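PDB 2GZQ: phosphatidylethanolamine-binding protein from Plasmodium vivax, which probably binds phosphatidylethanolamine or related phosphorylated ligands. Local coordinates for residues V49-I54 / G191-Q196; R97-W102 / T168-N173. One frame throughout, in Å; residues are numbered along the deposited sequence. Where two conformers were deposited one is given.

Contact 1 (49-54 with 191-196) and contact 2 (97-102 with 168-173) are at different places on the same mixed six-stranded sheet. Their centres are about 19 Å apart. Their nearest atoms are about 9 Å apart, so they do not touch. Contact 1 fixes a connecting loop to strand 188-198, near one edge of the sheet. Contact 2 fixes a short left-handed helix to strand 99-107, next to the other edge strand, 121-124. Both segments of contact 2 lie in the chain between those of contact 1. The left-handed helix probably belongs to the functional motif proposed for this protein.

Contact 1: V49-I54 / G191-Q196; sequences VNHGNI and GFNWCQ
His51 and Gly52 lie across one face of the Trp194 indole. His51 CA sits 3.8 Å from the centroid of the six-membered ring of Trp194, and Gly52 CA sits 3.7 Å from that of its five-membered ring. Both are CH-pi contacts. Trp194 CG stands between its backbone N and carbonyl carbon (chi1 83°), which turns the indole back under the loop. Gly52 has a positive phi (88°) and lies close over the indole, with no side chain between. Its N donates to Trp194 O at 2.8 Å, from above the carbonyl plane.

Asn193 points from the strand toward the loop. Its OD1 accepts from His51 N at 2.8 Å, in the carbonyl plane, and also from Trp194 N. These bonds, with ND2 donating to Met39 O, fix the amide rotation. A water joins Asn193 ND2 to Asn50 OD1. The extended Gln196 side chain brings NE2 to Gly52 O at 2.7 Å, nearly straight and in the amide plane. Beside it, Gln196 N bonds to Asn53 O at 2.8 Å. Ile54 CD1 packs on Gln196 CB at 3.8 Å.

These bonds lead the loop into strand 54-56, which runs parallel to 188-198 at the sheet edge. Strand 138-148 flanks 188-198 on its other side. Helices 15-20 and 23-26 pack on Trp194, and Glu17 of the former bonds His51 ND1.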
ATOM      1  N   VAL A  49     -10.601  -3.269   5.264  1.00  5.23           N
ATOM      2  CA  VAL A  49     -10.098  -3.711   3.987  1.00  4.90           C
ATOM      3  C   VAL A  49      -9.848  -5.210   4.109  1.00  4.97           C
ATOM      4  O   VAL A  49      -9.023  -5.640   4.929  1.00  6.68           O
ATOM      5  CB  VAL A  49      -8.786  -2.957   3.666  1.00  4.98           C
ATOM      6  CG1 VAL A  49      -8.161  -3.457   2.354  1.00  6.42           C
ATOM      7  CG2 VAL A  49      -9.042  -1.481   3.576  1.00  6.80           C
ATOM      8  N   ASN A  50     -10.549  -6.011   3.314  1.00  3.97           N
ATOM      9  CA  ASN A  50     -10.578  -7.464   3.508  1.00  4.51           C
ATOM     10  C   ASN A  50     -10.681  -8.238   2.205  1.00  6.23           C
ATOM     11  O   ASN A  50     -11.757  -8.694   1.825  1.00  7.01           O
ATOM     12  CB  ASN A  50     -11.738  -7.854   4.421  1.00 10.18           C
ATOM     13  CG  ASN A  50     -11.727  -9.329   4.773  1.00 11.79           C
ATOM     14  OD1 ASN A  50     -10.672  -9.937   4.891  1.00 10.69           O
ATOM     15  ND2 ASN A  50     -12.914  -9.911   4.943  1.00 13.42           N
ATOM     16  N   HIS A  51      -9.556  -8.377   1.505  1.00  3.67           N
ATOM     17  CA  HIS A  51      -9.446  -9.279   0.356  1.00  5.13           C
ATOM     18  C   HIS A  51     -10.446  -8.975  -0.746  1.00  5.57           C
ATOM     19  O   HIS A  51     -11.114  -9.874  -1.265  1.00  7.15           O
ATOM     20  CB  HIS A  51      -9.642 -10.732   0.790  1.00 10.45           C
ATOM     21  CG  HIS A  51      -8.530 -11.275   1.628  1.00  4.57           C
ATOM     22  ND1 HIS A  51      -7.932 -12.487   1.362  1.00  4.66           N
ATOM     23  CD2 HIS A  51      -7.934 -10.802   2.750  1.00  9.24           C
ATOM     24  CE1 HIS A  51      -7.011 -12.735   2.275  1.00  6.09           C
ATOM     25  NE2 HIS A  51      -6.989 -11.726   3.128  1.00  5.98           N
ATOM     26  N   GLY A  52     -10.534  -7.711  -1.136  1.00  4.49           N
ATOM     27  CA  GLY A  52     -11.304  -7.358  -2.302  1.00  5.89           C
ATOM     28  C   GLY A  52     -12.774  -7.092  -2.049  1.00  5.74           C
ATOM     29  O   GLY A  52     -13.549  -7.032  -2.981  1.00  6.57           O
ATOM     30  N   ASN A  53     -13.173  -6.931  -0.790  1.00  5.54           N
ATOM     31  CA  ASN A  53     -14.493  -6.424  -0.489  1.00  4.60           C
ATOM     32  C   ASN A  53     -14.716  -5.032  -1.074  1.00  3.94           C
ATOM     33  O   ASN A  53     -13.779  -4.289  -1.344  1.00  5.65           O
ATOM     34  CB  ASN A  53     -14.737  -6.398   1.030  1.00  6.43           C
ATOM     35  CG  ASN A  53     -13.783  -5.485   1.760  1.00  5.32           C
ATOM     36  OD1 ASN A  53     -12.587  -5.511   1.518  1.00  7.82           O
ATOM     37  ND2 ASN A  53     -14.296  -4.681   2.675  1.00  6.89           N
ATOM     38  N   ILE A  54     -15.979  -4.689  -1.245  1.00  5.05           N
ATOM     39  CA  ILE A  54     -16.361  -3.377  -1.745  1.00  4.34           C
ATOM     40  C   ILE A  54     -16.439  -2.428  -0.562  1.00  7.67           C
ATOM     41  O   ILE A  54     -17.192  -2.649   0.379  1.00  8.55           O
ATOM     42  CB  ILE A  54     -17.726  -3.421  -2.419  1.00  5.26           C
ATOM     43  CG1 ILE A  54     -17.721  -4.365  -3.621  1.00 10.46           C
ATOM     44  CG2 ILE A  54     -18.161  -2.009  -2.840  1.00 11.42           C
ATOM     45  CD1 ILE A  54     -17.110  -3.755  -4.836  1.00 12.41           C
ATOM     46  N   GLY A 191       3.475  -8.986   2.817  1.00  2.00           N
ATOM     47  CA  GLY A 191       2.053  -8.912   3.088  1.00  2.00           C
ATOM     48  C   GLY A 191       1.338  -8.072   2.072  1.00  2.00           C
ATOM     49  O   GLY A 191       1.919  -7.232   1.397  1.00  2.00           O
ATOM     50  N   PHE A 192       0.034  -8.304   1.974  1.00  2.00           N
ATOM     51  CA  PHE A 192      -0.803  -7.609   1.001  1.00  2.00           C
ATOM     52  C   PHE A 192      -2.253  -7.621   1.453  1.00  2.10           C
ATOM     53  O   PHE A 192      -2.736  -8.632   1.986  1.00  4.06           O
ATOM     54  CB  PHE A 192      -0.708  -8.292  -0.359  1.00  2.00           C
ATOM     55  CG  PHE A 192      -1.399  -7.530  -1.453  1.00  2.00           C
ATOM     56  CD1 PHE A 192      -2.641  -7.945  -1.968  1.00  2.00           C
ATOM     57  CD2 PHE A 192      -0.832  -6.383  -1.974  1.00  2.00           C
ATOM     58  CE1 PHE A 192      -3.281  -7.218  -2.950  1.00  2.07           C
ATOM     59  CE2 PHE A 192      -1.484  -5.659  -2.950  1.00  2.00           C
ATOM     60  CZ  PHE A 192      -2.710  -6.082  -3.435  1.00  2.00           C
ATOM     61  N   ASN A 193      -2.972  -6.531   1.209  1.00  2.00           N
ATOM     62  CA  ASN A 193      -4.438  -6.572   1.306  1.00  2.00           C
ATOM     63  C   ASN A 193      -4.968  -5.549   0.343  1.00  2.00           C
ATOM     64  O   ASN A 193      -4.248  -4.663  -0.123  1.00  2.00           O
ATOM     65  CB  ASN A 193      -4.898  -6.286   2.746  1.00  2.00           C
ATOM     66  CG  ASN A 193      -6.181  -6.977   3.109  1.00  2.00           C
ATOM     67  OD1 ASN A 193      -7.039  -7.266   2.233  1.00  2.36           O
ATOM     68  ND2 ASN A 193      -6.344  -7.226   4.415  1.00  4.02           N
ATOM     69  N   TRP A 194      -6.244  -5.675  -0.014  1.00  2.00           N
ATOM     70  CA  TRP A 194      -6.832  -4.727  -0.957  1.00  2.00           C
ATOM     71  C   TRP A 194      -8.333  -4.741  -0.797  1.00  2.00           C
ATOM     72  O   TRP A 194      -8.903  -5.656  -0.193  1.00  2.00           O
ATOM     73  CB  TRP A 194      -6.425  -5.053  -2.426  1.00  2.00           C
ATOM     74  CG  TRP A 194      -7.257  -6.124  -3.088  1.00  2.12           C
ATOM     75  CD1 TRP A 194      -8.177  -5.918  -4.053  1.00  2.84           C
ATOM     76  CD2 TRP A 194      -7.231  -7.537  -2.844  1.00  2.70           C
ATOM     77  NE1 TRP A 194      -8.746  -7.119  -4.437  1.00  3.79           N
ATOM     78  CE2 TRP A 194      -8.171  -8.132  -3.720  1.00  3.69           C
ATOM     79  CE3 TRP A 194      -6.507  -8.355  -1.983  1.00  4.26           C
ATOM     80  CZ2 TRP A 194      -8.424  -9.520  -3.726  1.00  6.73           C
ATOM     81  CZ3 TRP A 194      -6.748  -9.747  -1.999  1.00  6.09           C
ATOM     82  CH2 TRP A 194      -7.705 -10.302  -2.861  1.00  8.20           C
ATOM     83  N   CYS A 195      -8.959  -3.719  -1.385  1.00  2.00           N
ATOM     84  CA  CYS A 195     -10.408  -3.647  -1.505  1.00  2.00           C
ATOM     85  C   CYS A 195     -10.734  -3.109  -2.874  1.00  2.00           C
ATOM     86  O   CYS A 195      -9.834  -2.724  -3.619  1.00  2.00           O
ATOM     87  CB  CYS A 195     -10.978  -2.743  -0.390  1.00  2.00           C
ATOM     88  SG  CYS A 195     -10.469  -1.017  -0.469  1.00  2.00           S
ATOM     89  N   GLN A 196     -12.025  -3.112  -3.214  1.00  2.00           N
ATOM     90  CA  GLN A 196     -12.504  -2.483  -4.432  1.00  2.00           C
ATOM     91  C   GLN A 196     -13.328  -1.250  -4.084  1.00  2.00           C
ATOM     92  O   GLN A 196     -14.191  -1.303  -3.207  1.00  2.00           O
ATOM     93  CB  GLN A 196     -13.362  -3.470  -5.204  1.00  2.02           C
ATOM     94  CG  GLN A 196     -12.670  -4.727  -5.741  1.00  7.35           C
ATOM     95  CD  GLN A 196     -13.685  -5.689  -6.352  1.00 11.03           C
ATOM     96  OE1 GLN A 196     -14.001  -5.586  -7.524  1.00 14.18           O
ATOM     97  NE2 GLN A 196     -14.201  -6.619  -5.551  1.00 15.97           N
TER
HETATM   98  O   HOH W   1      -8.170  -8.892   6.087  1.00 30.50           O

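Contact 2: R97-W102 / T168-N173; sequences RDYVHW and TRVKFN
Val100 N donates to Arg169 O at 2.9 Å, and Phe172 N donates to Asp98 O at 2.8 Å. These two backbone bonds tie Asp98 and the start of strand 99-107 to a loop that turns into a short helix. Lys171, Phe172 and Asn173 all have positive phi and psi, so this helix is left-handed. A cis peptide precedes Asp98. Farther along, the strand has a classic beta bulge, His101 and Trp102 lying opposite Met83.

Val100 points at the loop. Its CB sits over one face of the Phe172 ring, 4.0 Å from the centroid, and its CG2 touches CE2 of Phe172 at 3.7 Å. Asp98 CB lies at the edge of the same ring. Phe82 meets Phe172 edge-to-face, and helix 178-184 also packs on it. On the other side of Val100, Arg169 CB lies over the Tyr99 ring, 3.8 Å from its centroid. From there the extended Arg169 chain runs along the strand. Its NH1 donates to Val100 O at 3.1 Å and weakly to His101 O at 2.9 Å.

Arg169 therefore meets strand carbonyls with one nitrogen, while NE forms a salt bridge to Glu164 and NH2 bonds to Pro125 O. The carbonyls bind its N-H groups and hold the guanidinium in place, and Glu164 probably balances the charge of this buried arginine. Polar bonds and ring contacts together join the left-handed helix to the sheet.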
ATOM      1  N   ARG A  97      -1.020   4.501 -13.242  1.00  4.36           N
ATOM      2  CA  ARG A  97      -0.628   3.290 -12.434  1.00  4.32           C
ATOM      3  C   ARG A  97       0.872   3.464 -12.070  1.00  4.34           C
ATOM      4  O   ARG A  97       1.692   3.658 -12.977  1.00  5.33           O
ATOM      5  CB  ARG A  97      -0.769   1.993 -13.309  1.00  4.78           C
ATOM      6  CG  ARG A  97      -0.259   0.667 -12.610  1.00  5.35           C
ATOM      7  CD  ARG A  97      -0.597  -0.521 -13.432  1.00  6.53           C
ATOM      8  NE  ARG A  97      -2.038  -0.722 -13.477  1.00  6.11           N
ATOM      9  CZ  ARG A  97      -2.663  -1.648 -14.192  1.00 10.87           C
ATOM     10  NH1 ARG A  97      -1.975  -2.488 -14.941  1.00 10.93           N
ATOM     11  NH2 ARG A  97      -3.983  -1.736 -14.131  1.00 12.42           N
ATOM     12  N   ASP A  98       1.314   3.268 -10.833  1.00  2.69           N
ATOM     13  CA  ASP A  98       0.534   3.210  -9.585  1.00  2.13           C
ATOM     14  C   ASP A  98       0.421   4.613  -9.007  1.00  3.22           C
ATOM     15  O   ASP A  98       1.420   5.323  -8.881  1.00  4.90           O
ATOM     16  CB  ASP A  98       1.288   2.383  -8.549  1.00  3.46           C
ATOM     17  CG  ASP A  98       1.344   0.905  -8.873  1.00  3.77           C
ATOM     18  OD1 ASP A  98       0.431   0.419  -9.562  1.00  3.84           O
ATOM     19  OD2 ASP A  98       2.279   0.230  -8.381  1.00  4.69           O
ATOM     20  N   TYR A  99      -0.766   5.034  -8.610  1.00  2.77           N
ATOM     21  CA  TYR A  99      -0.906   6.263  -7.820  1.00  2.75           C
ATOM     22  C   TYR A  99      -0.608   5.930  -6.371  1.00  3.37           C
ATOM     23  O   TYR A  99      -1.200   5.001  -5.818  1.00  5.00           O
ATOM     24  CB  TYR A  99      -2.321   6.826  -7.984  1.00  3.08           C
ATOM     25  CG  TYR A  99      -2.524   8.177  -7.343  1.00  3.62           C
ATOM     26  CD1 TYR A  99      -2.401   9.339  -8.081  1.00  5.41           C
ATOM     27  CD2 TYR A  99      -2.770   8.277  -6.012  1.00  5.66           C
ATOM     28  CE1 TYR A  99      -2.577  10.584  -7.471  1.00  8.26           C
ATOM     29  CE2 TYR A  99      -2.932   9.523  -5.396  1.00  7.02           C
ATOM     30  CZ  TYR A  99      -2.838  10.649  -6.147  1.00  6.29           C
ATOM     31  OH  TYR A  99      -2.993  11.875  -5.510  1.00 12.69           O
ATOM     32  N   VAL A 100       0.304   6.671  -5.751  1.00  2.48           N
ATOM     33  CA  VAL A 100       0.674   6.388  -4.382  1.00  3.19           C
ATOM     34  C   VAL A 100      -0.026   7.320  -3.383  1.00  3.32           C
ATOM     35  O   VAL A 100       0.215   8.521  -3.347  1.00  3.25           O
ATOM     36  CB  VAL A 100       2.215   6.305  -4.190  1.00  2.82           C
ATOM     37  CG1 VAL A 100       2.909   7.551  -4.664  1.00  3.46           C
ATOM     38  CG2 VAL A 100       2.563   5.966  -2.727  1.00  4.35           C
ATOM     39  N   HIS A 101      -0.910   6.720  -2.597  1.00  2.72           N
ATOM     40  CA  HIS A 101      -1.640   7.412  -1.562  1.00  2.13           C
ATOM     41  C   HIS A 101      -0.861   7.630  -0.278  1.00  2.00           C
ATOM     42  O   HIS A 101      -1.165   8.586   0.458  1.00  2.00           O
ATOM     43  CB  HIS A 101      -2.914   6.617  -1.263  1.00  3.12           C
ATOM     44  CG  HIS A 101      -3.897   6.669  -2.372  1.00  2.68           C
ATOM     45  ND1 HIS A 101      -4.648   7.784  -2.627  1.00  4.69           N
ATOM     46  CD2 HIS A 101      -4.214   5.775  -3.341  1.00  4.51           C
ATOM     47  CE1 HIS A 101      -5.395   7.578  -3.704  1.00  5.12           C
ATOM     48  NE2 HIS A 101      -5.151   6.359  -4.154  1.00  5.42           N
ATOM     49  N   TRP A 102       0.065   6.745   0.058  1.00  2.07           N
ATOM     50  CA  TRP A 102       0.634   6.718   1.406  1.00  2.21           C
ATOM     51  C   TRP A 102       1.869   5.858   1.381  1.00  2.74           C
ATOM     52  O   TRP A 102       1.857   4.785   0.774  1.00  3.43           O
ATOM     53  CB  TRP A 102      -0.417   6.163   2.381  1.00  3.28           C
ATOM     54  CG  TRP A 102      -0.032   6.148   3.827  1.00  2.26           C
ATOM     55  CD1 TRP A 102       0.778   7.028   4.493  1.00  2.98           C
ATOM     56  CD2 TRP A 102      -0.478   5.197   4.788  1.00  2.41           C
ATOM     57  NE1 TRP A 102       0.854   6.672   5.822  1.00  2.27           N
ATOM     58  CE2 TRP A 102       0.095   5.547   6.024  1.00  2.37           C
ATOM     59  CE3 TRP A 102      -1.316   4.076   4.717  1.00  3.35           C
ATOM     60  CZ2 TRP A 102      -0.107   4.801   7.176  1.00  2.91           C
ATOM     61  CZ3 TRP A 102      -1.541   3.348   5.874  1.00  4.30           C
ATOM     62  CH2 TRP A 102      -0.943   3.715   7.092  1.00  3.05           C
ATOM     63  N   THR A 168       5.691  13.465  -6.934  1.00  4.25           N
ATOM     64  CA  THR A 168       4.403  13.305  -7.583  1.00  4.59           C
ATOM     65  C   THR A 168       3.821  11.971  -7.150  1.00  4.54           C
ATOM     66  O   THR A 168       4.539  11.003  -6.964  1.00  5.65           O
ATOM     67  CB  THR A 168       4.459  13.391  -9.110  1.00  5.98           C
ATOM     68  OG1 THR A 168       3.118  13.233  -9.614  1.00  7.23           O
ATOM     69  CG2 THR A 168       5.394  12.381  -9.720  1.00  5.76           C
ATOM     70  N   ARG A 169       2.510  11.906  -6.956  1.00  4.39           N
ATOM     71  CA  ARG A 169       1.899  10.633  -6.609  0.50  5.34           C
ATOM     72  C   ARG A 169       1.539   9.791  -7.824  1.00  4.39           C
ATOM     73  O   ARG A 169       1.287   8.610  -7.694  1.00  4.82           O
ATOM     74  CB  ARG A 169       0.722  10.870  -5.672  0.50  4.58           C
ATOM     75  CG  ARG A 169       1.194  11.455  -4.361  0.50  5.28           C
ATOM     76  CD  ARG A 169       0.089  12.084  -3.549  0.50  3.61           C
ATOM     77  NE  ARG A 169       0.613  12.602  -2.286  0.50  3.17           N
ATOM     78  CZ  ARG A 169       0.685  11.914  -1.155  0.50  3.67           C
ATOM     79  NH1 ARG A 169       0.234  10.663  -1.073  0.50  3.93           N
ATOM     80  NH2 ARG A 169       1.215  12.485  -0.086  0.50  4.50           N
ATOM     81  N   VAL A 170       1.558  10.385  -9.007  1.00  3.32           N
ATOM     82  CA  VAL A 170       1.254   9.684 -10.240  1.00  3.82           C
ATOM     83  C   VAL A 170       2.461   8.854 -10.656  1.00  4.03           C
ATOM     84  O   VAL A 170       3.615   9.315 -10.549  1.00  5.48           O
ATOM     85  CB  VAL A 170       0.860  10.720 -11.323  1.00  4.72           C
ATOM     86  CG1 VAL A 170       0.619  10.077 -12.664  1.00  8.04           C
ATOM     87  CG2 VAL A 170      -0.374  11.517 -10.863  1.00  7.10           C
ATOM     88  N   LYS A 171       2.219   7.619 -11.110  1.00  4.01           N
ATOM     89  CA  LYS A 171       3.338   6.744 -11.529  1.00  4.50           C
ATOM     90  C   LYS A 171       4.403   6.648 -10.429  1.00  4.35           C
ATOM     91  O   LYS A 171       5.618   6.657 -10.676  1.00  4.90           O
ATOM     92  CB  LYS A 171       3.950   7.198 -12.862  1.00  5.58           C
ATOM     93  CG  LYS A 171       3.043   7.076 -14.051  1.00  8.12           C
ATOM     94  CD  LYS A 171       3.725   7.613 -15.324  1.00  9.17           C
ATOM     95  CE  LYS A 171       2.802   7.723 -16.490  1.00 13.44           C
ATOM     96  NZ  LYS A 171       3.553   8.326 -17.635  1.00 16.49           N
ATOM     97  N   PHE A 172       3.934   6.541  -9.193  1.00  3.68           N
ATOM     98  CA  PHE A 172       4.741   6.272  -8.022  1.00  3.69           C
ATOM     99  C   PHE A 172       5.995   7.148  -7.979  1.00  3.63           C
ATOM    100  O   PHE A 172       7.126   6.678  -8.012  1.00  3.83           O
ATOM    101  CB  PHE A 172       5.044   4.779  -7.862  1.00  4.78           C
ATOM    102  CG  PHE A 172       5.227   4.355  -6.435  1.00  5.92           C
ATOM    103  CD1 PHE A 172       6.348   4.719  -5.713  1.00 14.12           C
ATOM    104  CD2 PHE A 172       4.235   3.652  -5.776  1.00  4.89           C
ATOM    105  CE1 PHE A 172       6.498   4.337  -4.387  1.00 14.45           C
ATOM    106  CE2 PHE A 172       4.378   3.290  -4.432  1.00  4.66           C
ATOM    107  CZ  PHE A 172       5.509   3.625  -3.744  1.00  7.62           C
ATOM    108  N   ASN A 173       5.770   8.446  -7.928  1.00  4.37           N
ATOM    109  CA  ASN A 173       6.864   9.413  -7.868  1.00  5.50           C
ATOM    110  C   ASN A 173       7.843   9.244  -8.987  1.00  4.72           C
ATOM    111  O   ASN A 173       9.050   9.367  -8.820  1.00  5.48           O
ATOM    112  CB  ASN A 173       7.596   9.393  -6.536  1.00  5.91           C
ATOM    113  CG  ASN A 173       8.437  10.635  -6.356  1.00  6.21           C
ATOM    114  OD1 ASN A 173       8.024  11.693  -6.812  1.00  5.42           O
ATOM    115  ND2 ASN A 173       9.659  10.507  -5.772  1.00  6.39           N
TER